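Local coordinates for ABC-type branched-chain amino acid transport systems periplasmic component-like protein (PDB 4N03) that probably binds fatty acids, palmitate among them, as the substrate-capturing component of an ABC transporter of the leucine-binding protein family, at residues G137-Q142 against T360-P365; P104-L107 against M111-A114; S256-Q261 against I373-K378; S237-A242 against K268-E273; S183-T188 against V199-I204. All coordinates share one frame; numbering follows the deposited sequence.

Contact 1 (G137-Q142 against T360-P365); sequences GSKYIQ and TYFDKP
The backbone N of Gly137 donates to the carbonyl O of Phe362 across 2.7 Å, the one direct hydrogen bond between the two loops. The carbonyl is met almost head-on, with a C=O...N angle of 161°. Glycine suits this place because its phi of 88° would push a side chain against the preceding carbonyl oxygen. A bridging water adds a second polar link, accepting from Gln142 NE2 at 2.9 Å and donating to Tyr361 O at 2.7 Å.

The apolar part is a CH-pi contact. The CA of Lys139 stands over the centre of the Phe362 ring, 3.6 Å from its centroid, while CB of Lys139 reaches ring atom CZ at 3.7 Å. Phe362 CG sits between its own backbone N and carbonyl carbon (chi1 42°), which lays the ring flat against the peptide joining Ser138 to Lys139. Losing the ring to an alanine is likely to uncover that peptide and the CA and CB of Lys139. The amine of Lys139 goes its own way, to Asn341 OD1.

Within 137-142 the chain holds its own shape. Ile141 N bonds to Ser138 O at 3.1 Å, and Ser138 OG, which also bonds to Glu120, accepts from Tyr140 N. Tyr140 and Gln142 are backbone-bonded to Thr126, joining this loop to strand 126-129 at the edge of the four-stranded parallel sheet. The arrangement is a type I beta turn from Ser138 to Ile141, combined with an ST turn and roofed by an aromatic ring from a distant loop.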
# COMPACT_ATOMS: atom_id res chain seq x y z
N GLY A 137 -14.04 1.07 -7.73
CA GLY A 137 -15.48 1.09 -7.98
C GLY A 137 -16.32 1.52 -6.82
O GLY A 137 -17.55 1.42 -6.86
N SER A 138 -15.71 2.03 -5.77
CA SER A 138 -16.48 2.56 -4.63
C SER A 138 -16.17 4.00 -4.41
O SER A 138 -15.00 4.36 -4.15
CB SER A 138 -16.15 1.86 -3.34
OG SER A 138 -16.80 2.63 -2.29
N LYS A 139 -17.17 4.88 -4.41
CA LYS A 139 -16.96 6.30 -4.16
C LYS A 139 -16.21 6.51 -2.85
O LYS A 139 -15.45 7.46 -2.76
CB LYS A 139 -18.31 7.09 -4.12
CG LYS A 139 -18.18 8.62 -4.15
CD LYS A 139 -19.52 9.36 -3.99
CE LYS A 139 -19.28 10.86 -3.76
NZ LYS A 139 -20.57 11.60 -3.64
N TYR A 140 -16.50 5.66 -1.88
CA TYR A 140 -16.02 5.89 -0.52
C TYR A 140 -14.66 5.33 -0.25
O TYR A 140 -14.07 5.65 0.82
CB TYR A 140 -17.05 5.37 0.47
CG TYR A 140 -18.32 6.08 0.32
CD1 TYR A 140 -18.46 7.36 0.81
CD2 TYR A 140 -19.38 5.55 -0.40
CE1 TYR A 140 -19.61 8.08 0.65
CE2 TYR A 140 -20.56 6.32 -0.60
CZ TYR A 140 -20.61 7.59 -0.06
OH TYR A 140 -21.74 8.40 -0.17
N ILE A 141 -14.09 4.53 -1.14
CA ILE A 141 -12.78 3.92 -0.93
C ILE A 141 -11.79 4.54 -1.87
O ILE A 141 -12.01 4.52 -3.08
CB ILE A 141 -12.81 2.40 -1.11
CG1 ILE A 141 -13.82 1.78 -0.15
CG2 ILE A 141 -11.41 1.85 -0.90
CD1 ILE A 141 -14.03 0.28 -0.35
N GLN A 142 -10.74 5.18 -1.35
CA GLN A 142 -9.67 5.66 -2.21
C GLN A 142 -8.54 4.68 -2.26
O GLN A 142 -7.76 4.58 -1.30
CB GLN A 142 -9.13 7.00 -1.71
CG GLN A 142 -7.99 7.52 -2.57
CD GLN A 142 -8.51 7.79 -3.99
OE1 GLN A 142 -9.41 8.60 -4.16
NE2 GLN A 142 -7.92 7.16 -4.98
N THR A 360 -10.66 12.24 -8.47
CA THR A 360 -12.06 12.47 -8.94
C THR A 360 -12.78 11.19 -9.47
O THR A 360 -13.98 11.19 -9.62
CB THR A 360 -12.17 13.54 -9.99
OG1 THR A 360 -11.40 13.12 -11.10
CG2 THR A 360 -11.63 14.83 -9.52
N TYR A 361 -11.96 10.23 -9.81
CA TYR A 361 -12.52 8.97 -10.26
C TYR A 361 -12.11 7.81 -9.44
O TYR A 361 -11.22 7.91 -8.56
CB TYR A 361 -12.09 8.75 -11.65
CG TYR A 361 -10.62 8.67 -11.82
CD1 TYR A 361 -9.92 7.60 -11.30
CD2 TYR A 361 -9.90 9.66 -12.45
CE1 TYR A 361 -8.56 7.47 -11.48
CE2 TYR A 361 -8.54 9.53 -12.66
CZ TYR A 361 -7.88 8.44 -12.15
OH TYR A 361 -6.55 8.35 -12.36
N PHE A 362 -12.81 6.72 -9.63
CA PHE A 362 -12.56 5.51 -8.85
C PHE A 362 -12.90 4.25 -9.69
O PHE A 362 -12.99 3.18 -9.12
CB PHE A 362 -13.28 5.55 -7.48
CG PHE A 362 -14.67 6.08 -7.50
CD1 PHE A 362 -14.90 7.42 -7.43
CD2 PHE A 362 -15.79 5.22 -7.67
CE1 PHE A 362 -16.19 7.92 -7.50
CE2 PHE A 362 -17.07 5.73 -7.68
CZ PHE A 362 -17.27 7.06 -7.64
N ASP A 363 -12.95 4.43 -11.01
CA ASP A 363 -13.18 3.34 -11.93
C ASP A 363 -11.91 2.91 -12.63
O ASP A 363 -11.98 2.19 -13.65
CB ASP A 363 -14.24 3.71 -12.97
CG ASP A 363 -13.82 4.84 -13.85
OD1 ASP A 363 -13.31 5.87 -13.34
OD2 ASP A 363 -13.99 4.75 -15.07
N LYS A 364 -10.77 3.34 -12.11
CA LYS A 364 -9.44 3.06 -12.67
C LYS A 364 -8.42 3.51 -11.63
O LYS A 364 -8.81 4.24 -10.72
CB LYS A 364 -9.27 3.81 -14.01
CG LYS A 364 -9.46 5.30 -13.91
CD LYS A 364 -9.78 5.99 -15.25
CE LYS A 364 -10.73 7.19 -15.02
NZ LYS A 364 -11.23 8.13 -16.08
N PRO A 365 -7.18 3.11 -11.79
CA PRO A 365 -6.21 3.49 -10.74
C PRO A 365 -5.95 5.00 -10.73
O PRO A 365 -5.98 5.67 -11.75
CB PRO A 365 -4.96 2.73 -11.16
CG PRO A 365 -5.50 1.55 -11.94
CD PRO A 365 -6.61 2.14 -12.72
O HOH W 1 -8.65 7.83 -7.71

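Contact 2 (P104-L107 against M111-A114); sequences PHFL and MVSA
Phe106, late in a strand, turns its ring toward the first turn of the following helix, where Val112 and selenomethionine Met111 receive it. The Phe106 and Val112 side chains lie alongside one another, pointing opposite ways, so that CG2 of Val112 comes to 3.6 Å from ring atom CD1. Farther out, ring atom CE1 meets CB of Met111 at 3.9 Å, the two side chains running obliquely to one another. With CG of Phe106 opposite the backbone N (chi1 -155°), the ring is carried away from the strand to meet both residues.

Met111 sets out toward the strand, then turns at chi2 and chi3 so that its far end departs from it. Its selenium rests 3.6 Å from the carbonyl O of Leu107, an oxygen that accepts a hydrogen bond from His82. The side chain also touches Pro86 and Ala89 of helix 86-96, while Leu107 itself touches the bound palmitic acid.

The contact packs the first strand of the beta-alpha-beta unit 103-107, 109-122 and 126-129 against its helix. All four touching residues are buried and meet through carbon, selenium and one carbonyl, so shape and water exclusion rather than polar pairing hold it there.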
# COMPACT_ATOMS: atom_id res chain seq x y z
N PRO A 104 -8.91 6.50 7.80
CA PRO A 104 -7.80 6.86 6.92
C PRO A 104 -6.66 5.90 6.80
O PRO A 104 -5.74 6.13 6.06
CB PRO A 104 -7.31 8.17 7.50
CG PRO A 104 -7.59 8.04 8.97
CD PRO A 104 -8.96 7.40 8.97
N HIS A 105 -6.73 4.79 7.54
CA HIS A 105 -5.82 3.67 7.31
C HIS A 105 -6.54 2.39 7.63
O HIS A 105 -6.95 2.16 8.75
CB HIS A 105 -4.54 3.79 8.16
CG HIS A 105 -3.67 2.57 8.09
ND1 HIS A 105 -3.30 1.98 6.91
CD2 HIS A 105 -3.10 1.83 9.06
CE1 HIS A 105 -2.58 0.91 7.17
NE2 HIS A 105 -2.42 0.80 8.46
N PHE A 106 -6.72 1.54 6.61
CA PHE A 106 -7.29 0.20 6.77
C PHE A 106 -6.34 -0.73 6.00
O PHE A 106 -6.31 -0.72 4.75
CB PHE A 106 -8.68 0.18 6.18
CG PHE A 106 -9.56 -0.89 6.78
CD1 PHE A 106 -9.09 -2.17 7.06
CD2 PHE A 106 -10.88 -0.63 7.02
CE1 PHE A 106 -9.93 -3.12 7.61
CE2 PHE A 106 -11.71 -1.57 7.59
CZ PHE A 106 -11.24 -2.83 7.88
N LEU A 107 -5.52 -1.49 6.72
CA LEU A 107 -4.50 -2.31 6.07
C LEU A 107 -5.13 -3.59 5.52
O LEU A 107 -5.84 -4.29 6.22
CB LEU A 107 -3.42 -2.69 7.08
CG LEU A 107 -2.18 -3.35 6.48
CD1 LEU A 107 -0.95 -2.89 7.25
CD2 LEU A 107 -2.27 -4.86 6.47
N MSE A 111 -9.14 -7.75 4.07
CA MSE A 111 -9.77 -7.14 5.20
C MSE A 111 -10.75 -6.05 4.76
O MSE A 111 -11.89 -6.03 5.22
CB MSE A 111 -8.74 -6.54 6.19
CG MSE A 111 -7.90 -7.62 6.89
SE MSE A 111 -6.21 -7.89 5.86
CE MSE A 111 -6.30 -9.87 5.75
N VAL A 112 -10.33 -5.17 3.86
CA VAL A 112 -11.23 -4.14 3.39
C VAL A 112 -12.34 -4.78 2.50
O VAL A 112 -13.48 -4.36 2.61
CB VAL A 112 -10.50 -3.03 2.63
CG1 VAL A 112 -11.47 -1.92 2.27
CG2 VAL A 112 -9.41 -2.43 3.46
N SER A 113 -12.02 -5.79 1.71
CA SER A 113 -13.06 -6.48 0.90
C SER A 113 -14.16 -6.98 1.77
O SER A 113 -15.35 -6.92 1.36
CB SER A 113 -12.45 -7.66 0.09
OG SER A 113 -11.82 -7.11 -1.00
N ALA A 114 -13.84 -7.49 2.96
CA ALA A 114 -14.84 -8.09 3.82
C ALA A 114 -15.85 -7.08 4.34
O ALA A 114 -16.94 -7.45 4.75
CB ALA A 114 -14.20 -8.82 4.97

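Contact 3 (S256-Q261 against I373-K378). With PLM (palmitic acid), chain B.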
# COMPACT_ATOMS: atom_id res chain seq x y z
N SER A 256 4.82 -4.71 -0.81
CA SER A 256 4.92 -5.00 0.62
C SER A 256 5.77 -6.21 0.91
O SER A 256 5.87 -6.63 2.08
CB SER A 256 3.55 -5.18 1.24
OG SER A 256 2.92 -6.34 0.73
N ALA A 257 6.45 -6.76 -0.09
CA ALA A 257 7.23 -7.99 0.06
C ALA A 257 8.66 -7.67 0.56
O ALA A 257 9.63 -8.20 0.02
CB ALA A 257 7.25 -8.78 -1.25
N TYR A 258 8.79 -6.82 1.57
CA TYR A 258 10.07 -6.32 2.09
C TYR A 258 9.80 -5.43 3.27
O TYR A 258 8.86 -4.68 3.29
CB TYR A 258 10.81 -5.54 1.00
CG TYR A 258 12.04 -4.90 1.52
CD1 TYR A 258 13.13 -5.69 1.88
CD2 TYR A 258 12.18 -3.54 1.64
CE1 TYR A 258 14.28 -5.09 2.43
CE2 TYR A 258 13.34 -2.96 2.15
CZ TYR A 258 14.38 -3.75 2.52
OH TYR A 258 15.55 -3.21 3.04
N SER A 259 10.68 -5.52 4.28
CA SER A 259 10.80 -4.55 5.37
C SER A 259 12.30 -4.40 5.61
O SER A 259 13.05 -5.35 5.50
CB SER A 259 10.12 -5.10 6.62
OG SER A 259 10.84 -6.24 7.11
N PRO A 260 12.75 -3.20 6.01
CA PRO A 260 14.16 -3.03 6.29
C PRO A 260 14.68 -3.84 7.47
O PRO A 260 15.86 -4.16 7.50
CB PRO A 260 14.28 -1.55 6.61
CG PRO A 260 13.10 -0.90 6.03
CD PRO A 260 12.02 -1.92 6.06
N GLN A 261 13.80 -4.28 8.34
CA GLN A 261 14.21 -5.16 9.42
C GLN A 261 14.90 -6.41 8.87
O GLN A 261 15.71 -7.05 9.53
CB GLN A 261 13.00 -5.61 10.25
CG GLN A 261 12.45 -4.57 11.18
CD GLN A 261 11.68 -3.45 10.55
OE1 GLN A 261 11.30 -3.52 9.35
NE2 GLN A 261 11.36 -2.46 11.34
N ILE A 373 12.29 -0.38 -7.02
CA ILE A 373 13.20 -0.12 -5.92
C ILE A 373 13.94 -1.39 -5.58
O ILE A 373 13.54 -2.49 -5.95
CB ILE A 373 12.49 0.54 -4.70
CG1 ILE A 373 11.65 -0.43 -3.94
CG2 ILE A 373 11.72 1.78 -5.13
CD1 ILE A 373 11.07 0.15 -2.69
N LYS A 374 15.01 -1.27 -4.81
CA LYS A 374 15.67 -2.45 -4.25
C LYS A 374 16.05 -2.16 -2.80
O LYS A 374 16.36 -1.00 -2.41
CB LYS A 374 16.91 -2.85 -5.02
CG LYS A 374 18.01 -1.79 -4.97
CD LYS A 374 19.25 -2.18 -5.73
CE LYS A 374 20.04 -3.33 -5.11
NZ LYS A 374 20.61 -3.02 -3.76
N PRO A 375 16.10 -3.20 -1.98
CA PRO A 375 16.69 -3.10 -0.65
C PRO A 375 18.13 -2.60 -0.69
O PRO A 375 18.89 -2.97 -1.58
CB PRO A 375 16.62 -4.51 -0.13
CG PRO A 375 15.49 -5.12 -0.85
CD PRO A 375 15.59 -4.56 -2.24
N ASP A 376 18.50 -1.76 0.29
CA ASP A 376 19.87 -1.20 0.42
C ASP A 376 20.08 -0.80 1.84
O ASP A 376 19.35 0.03 2.33
CB ASP A 376 19.99 -0.00 -0.49
CG ASP A 376 21.42 0.51 -0.64
OD1 ASP A 376 22.31 0.18 0.18
OD2 ASP A 376 21.64 1.27 -1.61
N GLU A 377 21.02 -1.42 2.50
CA GLU A 377 21.25 -1.11 3.89
C GLU A 377 21.86 0.28 4.10
O GLU A 377 21.76 0.84 5.19
CB GLU A 377 22.12 -2.21 4.51
CG GLU A 377 23.59 -2.17 4.11
CD GLU A 377 23.94 -2.78 2.74
OE1 GLU A 377 23.08 -2.97 1.80
OE2 GLU A 377 25.15 -3.08 2.63
N LYS A 378 22.46 0.83 3.06
CA LYS A 378 23.12 2.13 3.08
C LYS A 378 22.15 3.30 2.91
O LYS A 378 22.53 4.45 3.06
CB LYS A 378 24.17 2.21 1.95
CG LYS A 378 25.16 1.05 1.99
CD LYS A 378 26.29 1.20 0.98
CE LYS A 378 27.42 0.25 1.36
NZ LYS A 378 28.73 0.89 1.14
C1 PLM B . -2.62 -6.62 0.86
O1 PLM B . -3.02 -5.87 -0.08
O2 PLM B . -3.37 -7.37 1.53
C2 PLM B . -1.20 -6.48 1.33
C3 PLM B . -1.14 -5.22 2.30
C4 PLM B . 0.27 -4.82 2.68
C5 PLM B . 0.31 -3.68 3.64
C6 PLM B . 1.68 -3.10 4.04
C7 PLM B . 2.06 -1.95 3.12
C8 PLM B . 3.46 -1.42 3.27
C9 PLM B . 3.73 -0.10 2.58
CA PLM B . 4.24 -0.20 1.12
CB PLM B . 4.17 1.24 0.48
CC PLM B . 3.38 1.22 -0.87
CD PLM B . 2.81 2.56 -1.28
CE PLM B . 2.01 2.59 -2.57
CF PLM B . 1.00 3.75 -2.55
CG PLM B . 1.56 5.09 -3.00
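Tyr258 brings its ring against the pyrrolidine of Pro375, and its side chain can be traced outward along that proline. The CB points toward the strand segment, and with CG opposite the backbone N (chi1 174°) the ring extends over Pro375. At the root of the ring, CG is still 4.2 Å from Pro375 CG. Along one side the fit tightens: CD1 lies 3.7 Å from Pro375 CG, and CE1 comes to 3.5 Å from the same atom. Next, CZ meets CB of Pro375 at 3.6 Å. At the tip, OH of Tyr258 still lies 3.6 Å from Pro375 CB and hydrogen-bonds to the carbonyl O of Gly382.

The proline therefore sits over the ring's face, displaced toward its rim, in a CH-pi contact with Pro375 CG 22° off the ring normal. Over the opposite face lies the backbone N of Pro260, so a proline atom lies over each face. Tyrosine suits this place by giving a flat apolar surface to Pro375 and a polar tip for a backbone carbonyl; a phenylalanine in its place would probably leave Gly382 O without this hydrogen-bond partner.

At the other end of the loop, Ser256 CB touches palmitic acid C4 at 3.6 Å, so the same short segment runs from the ligand to the sheet. Pro375 ends strand 370-375, which lies antiparallel between 275-279 and 383-390; the Pro375 side chain also touches Phe275 of strand 275-279. The loop following strand 251-253 is thus packed against the far portion of the seven-stranded sheet, with Gly382 just ahead of strand 383-390.

Contact 4 (S237-A242 against K268-E273); sequences SLAGIA and KPALVE
Ala239 and Ala270 account for most of the buried surface, each giving about 50 Å², and they fit against one another in a nearly reciprocal way. The CB of Ala239 lies 3.4 Å from the carbonyl O of Ala270, while CB of Ala270 lies 3.6 Å from the carbonyl O of Ala239. The two methyls themselves are 3.9 Å apart, CB to CB. Each methyl thus reaches the other residue's backbone, an approach that alanine permits because it ends at CB.

At Gly240 the backbones are nearest, its CA 5.3 Å from CA of Ala270, and its N lies 3.8 Å from Ala270 CB. Leu271 contributes less, through one branch. With its CG set opposite the carbonyl carbon (chi1 -62°), its CD2 reaches CB of Ala239 at 3.9 Å.

Helix 232-244 is regular here, whereas 268-271 is a short, less regular helical turn in which Lys268 O accepts from both Leu271 N and Val272 N. Ala239 also touches Ile251, so the interface backs onto the seven-stranded sheet. Small methyls meeting the opposing backbone make the contact between these segments one of van der Waals packing, and polar groups of Lys268 and Val272 find partners in segment 373-378 instead.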
# COMPACT_ATOMS: atom_id res chain seq x y z
N SER A 237 12.45 -15.62 3.27
CA SER A 237 12.58 -17.06 3.14
C SER A 237 12.85 -17.44 1.68
O SER A 237 13.77 -18.16 1.35
CB SER A 237 11.32 -17.74 3.66
OG SER A 237 11.41 -19.14 3.52
N LEU A 238 12.02 -16.93 0.77
CA LEU A 238 12.17 -17.28 -0.63
C LEU A 238 13.51 -16.85 -1.19
O LEU A 238 14.21 -17.62 -1.85
CB LEU A 238 11.01 -16.68 -1.44
CG LEU A 238 11.07 -17.08 -2.92
CD1 LEU A 238 9.68 -17.24 -3.50
CD2 LEU A 238 11.83 -16.01 -3.68
N ALA A 239 13.90 -15.59 -0.93
CA ALA A 239 15.14 -15.09 -1.49
C ALA A 239 16.31 -15.85 -0.91
O ALA A 239 17.20 -16.27 -1.62
CB ALA A 239 15.28 -13.57 -1.23
N GLY A 240 16.32 -16.02 0.41
CA GLY A 240 17.43 -16.73 1.03
C GLY A 240 17.56 -18.15 0.55
O GLY A 240 18.66 -18.61 0.21
N ILE A 241 16.45 -18.90 0.51
CA ILE A 241 16.53 -20.27 0.06
C ILE A 241 16.95 -20.34 -1.42
O ILE A 241 17.79 -21.14 -1.81
CB ILE A 241 15.24 -21.02 0.36
CG1 ILE A 241 14.96 -21.09 1.85
CG2 ILE A 241 15.29 -22.41 -0.23
CD1 ILE A 241 13.54 -21.49 2.15
N ALA A 242 16.35 -19.50 -2.27
CA ALA A 242 16.71 -19.52 -3.68
C ALA A 242 18.20 -19.31 -3.87
O ALA A 242 18.85 -20.05 -4.61
CB ALA A 242 15.94 -18.45 -4.46
N LYS A 268 19.85 -10.70 4.45
CA LYS A 268 20.36 -9.47 3.82
C LYS A 268 21.05 -9.67 2.47
O LYS A 268 20.71 -8.96 1.51
CB LYS A 268 21.30 -8.73 4.78
CG LYS A 268 21.94 -7.47 4.22
CD LYS A 268 22.96 -6.81 5.14
CE LYS A 268 23.60 -5.64 4.42
NZ LYS A 268 24.52 -6.03 3.31
N PRO A 269 22.03 -10.57 2.36
CA PRO A 269 22.72 -10.71 1.08
C PRO A 269 21.81 -11.14 -0.08
O PRO A 269 22.10 -10.83 -1.23
CB PRO A 269 23.82 -11.77 1.34
CG PRO A 269 23.78 -12.01 2.77
CD PRO A 269 22.60 -11.43 3.40
N ALA A 270 20.74 -11.84 0.25
CA ALA A 270 19.75 -12.27 -0.75
C ALA A 270 18.70 -11.21 -1.05
O ALA A 270 17.87 -11.44 -1.96
CB ALA A 270 19.06 -13.53 -0.28
N LEU A 271 18.79 -10.06 -0.40
CA LEU A 271 17.87 -8.97 -0.64
C LEU A 271 18.54 -7.78 -1.30
O LEU A 271 17.88 -7.02 -2.01
CB LEU A 271 17.16 -8.54 0.65
CG LEU A 271 16.30 -9.66 1.25
CD1 LEU A 271 15.93 -9.24 2.66
CD2 LEU A 271 15.08 -9.98 0.37
N VAL A 272 19.86 -7.57 -1.10
CA VAL A 272 20.53 -6.36 -1.60
C VAL A 272 21.15 -6.51 -2.97
O VAL A 272 21.72 -5.56 -3.50
CB VAL A 272 21.55 -5.81 -0.59
CG1 VAL A 272 20.86 -5.40 0.71
CG2 VAL A 272 22.69 -6.77 -0.38
N GLU A 273 21.01 -7.70 -3.54
CA GLU A 273 21.25 -7.90 -4.97
C GLU A 273 20.25 -8.88 -5.53
O GLU A 273 19.90 -9.82 -4.86
CB GLU A 273 22.66 -8.41 -5.29
CG GLU A 273 23.00 -9.74 -4.73
CD GLU A 273 24.35 -10.29 -5.21
OE1 GLU A 273 24.64 -10.27 -6.43
OE2 GLU A 273 25.10 -10.81 -4.37

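Contact 5 (S183-T188 against V199-I204)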
# COMPACT_ATOMS: atom_id res chain seq x y z
N SER A 183 -4.67 -10.28 -7.67
CA SER A 183 -4.62 -9.08 -8.49
C SER A 183 -3.26 -8.92 -9.13
O SER A 183 -3.13 -8.62 -10.31
CB SER A 183 -5.04 -7.87 -7.67
OG SER A 183 -4.94 -6.66 -8.38
N ALA A 184 -2.19 -9.09 -8.33
CA ALA A 184 -0.87 -9.05 -8.90
C ALA A 184 -0.75 -10.05 -10.06
O ALA A 184 -0.20 -9.74 -11.10
CB ALA A 184 0.15 -9.29 -7.81
N LEU A 185 -1.15 -11.27 -9.76
CA LEU A 185 -1.08 -12.36 -10.74
C LEU A 185 -1.82 -12.06 -12.06
O LEU A 185 -1.33 -12.38 -13.12
CB LEU A 185 -1.63 -13.63 -10.12
CG LEU A 185 -1.62 -14.88 -10.98
CD1 LEU A 185 -0.22 -15.34 -11.29
CD2 LEU A 185 -2.38 -15.98 -10.29
N ARG A 186 -2.94 -11.39 -11.93
CA ARG A 186 -3.66 -10.96 -13.12
C ARG A 186 -2.78 -10.12 -14.02
O ARG A 186 -2.76 -10.24 -15.24
CB ARG A 186 -4.95 -10.23 -12.74
CG ARG A 186 -5.80 -9.85 -13.93
CD ARG A 186 -6.97 -9.02 -13.52
NE ARG A 186 -7.78 -8.66 -14.66
CZ ARG A 186 -9.02 -9.02 -14.85
NH1 ARG A 186 -9.68 -9.75 -13.98
NH2 ARG A 186 -9.61 -8.55 -15.89
N GLY A 187 -2.04 -9.19 -13.42
CA GLY A 187 -1.10 -8.36 -14.17
C GLY A 187 0.02 -9.16 -14.79
O GLY A 187 0.35 -9.01 -15.97
N THR A 188 0.62 -10.07 -14.01
CA THR A 188 1.64 -10.96 -14.55
C THR A 188 1.14 -11.67 -15.81
O THR A 188 1.86 -11.75 -16.81
CB THR A 188 2.04 -11.99 -13.50
OG1 THR A 188 2.52 -11.29 -12.35
CG2 THR A 188 3.11 -12.90 -13.99
N VAL A 199 3.70 -18.57 -17.62
CA VAL A 199 3.58 -18.31 -16.19
C VAL A 199 3.34 -19.61 -15.43
O VAL A 199 2.48 -20.40 -15.83
CB VAL A 199 2.42 -17.33 -15.85
CG1 VAL A 199 2.38 -16.98 -14.37
CG2 VAL A 199 2.58 -16.06 -16.65
N PHE A 200 4.08 -19.83 -14.37
CA PHE A 200 3.90 -20.91 -13.44
C PHE A 200 3.41 -20.28 -12.14
O PHE A 200 4.06 -19.36 -11.58
CB PHE A 200 5.23 -21.65 -13.21
CG PHE A 200 5.20 -22.66 -12.12
CD1 PHE A 200 4.31 -23.66 -12.11
CD2 PHE A 200 6.10 -22.57 -11.08
CE1 PHE A 200 4.26 -24.59 -11.09
CE2 PHE A 200 6.12 -23.50 -10.07
CZ PHE A 200 5.18 -24.52 -10.09
N GLU A 201 2.27 -20.71 -11.67
CA GLU A 201 1.57 -20.08 -10.55
C GLU A 201 1.66 -20.89 -9.26
O GLU A 201 1.44 -22.11 -9.29
CB GLU A 201 0.07 -19.98 -10.92
CG GLU A 201 -0.19 -19.26 -12.22
CD GLU A 201 -1.66 -19.06 -12.57
OE1 GLU A 201 -2.51 -19.20 -11.68
OE2 GLU A 201 -1.87 -18.76 -13.77
N LEU A 202 1.98 -20.25 -8.14
CA LEU A 202 2.18 -20.93 -6.86
C LEU A 202 1.39 -20.21 -5.81
O LEU A 202 1.92 -19.26 -5.18
CB LEU A 202 3.67 -20.99 -6.51
CG LEU A 202 4.53 -21.99 -7.26
CD1 LEU A 202 5.98 -21.91 -6.87
CD2 LEU A 202 4.13 -23.42 -6.89
N PRO A 203 0.17 -20.58 -5.50
CA PRO A 203 -0.58 -19.93 -4.45
C PRO A 203 -0.06 -20.30 -3.05
O PRO A 203 0.32 -21.44 -2.81
CB PRO A 203 -1.99 -20.48 -4.60
CG PRO A 203 -1.79 -21.78 -5.27
CD PRO A 203 -0.63 -21.61 -6.20
N ILE A 204 -0.05 -19.32 -2.15
CA ILE A 204 0.36 -19.50 -0.76
C ILE A 204 -0.64 -18.74 0.10
O ILE A 204 -1.45 -17.95 -0.34
CB ILE A 204 1.81 -19.11 -0.47
CG1 ILE A 204 2.06 -17.66 -0.82
CG2 ILE A 204 2.79 -20.00 -1.20
CD1 ILE A 204 3.22 -17.03 -0.10
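Leu185 of the helix and Glu201 of the strand make the closest approach, their side chains crossing at about a right angle. The two methyls of the leucine lie side by side against one flank of the glutamate: CD1 lies 4.0 Å from Glu201 CG, and CD2 comes to 3.5 Å from Glu201 OE1. Leu185 CG stands opposite its backbone N (chi1 -179°), which sends the branched end out toward the strand. Glu201 leaves its backbone with CG opposite the carbonyl carbon (chi1 -55°) and then runs extended, laying its apolar stem beside the leucine. Its other oxygen, OE2, is held in a salt bridge by Lys189, one helix residue beyond this segment, so a glutamate suits the place: its CG can pack on the leucine while OE2 pairs with Lys189.

The packing is looser toward the start of the strand. Thr188 CG2 stands 4.2 Å from Val199 CG2, a light methyl contact suited to two short beta-branched side chains, and Leu185 CD1 is 4.4 Å from Val199 CG1. The helix residues Leu185 and Thr188 are buried, whereas Val199 and Glu201 remain partly exposed, consistent with the strand side being the one nearer solvent.

Segments 183-188 and 199-204 run nearly antiparallel, at 171°, with their axes 10.5 Å apart. They belong to the second and third elements of the beta-alpha-beta unit 170-176, 179-195 and 198-204. Strand 198-204 is outermost in its sheet; the helix lies over it and over strand 170-176, where Leu185 touches His173 and Tyr175, and helix 212-220 receives Phe200 and Leu202.

How the contacts relate
Contacts 2 and 5 both pack a helix onto a strand of a beta-alpha-beta unit, but in different sheets: contact 2 is wholly buried and apolar, while contact 5 lies at an outermost strand and tolerates a glutamate. Contact 3 reaches the same seven-stranded sheet as contact 5. It also touches contact 4, which relies on alanine packing internally yet is tied to contact 3 by the Lys268–Glu377 salt bridge and by Lys374 reaching Val272. Contact 1, a partly exposed meeting of loops, combines a backbone bond and a water bridge with aromatic packing; its Ile141 touches Val112 of contact 2. Palmitic acid lies between, touching residues of contacts 2 and 3.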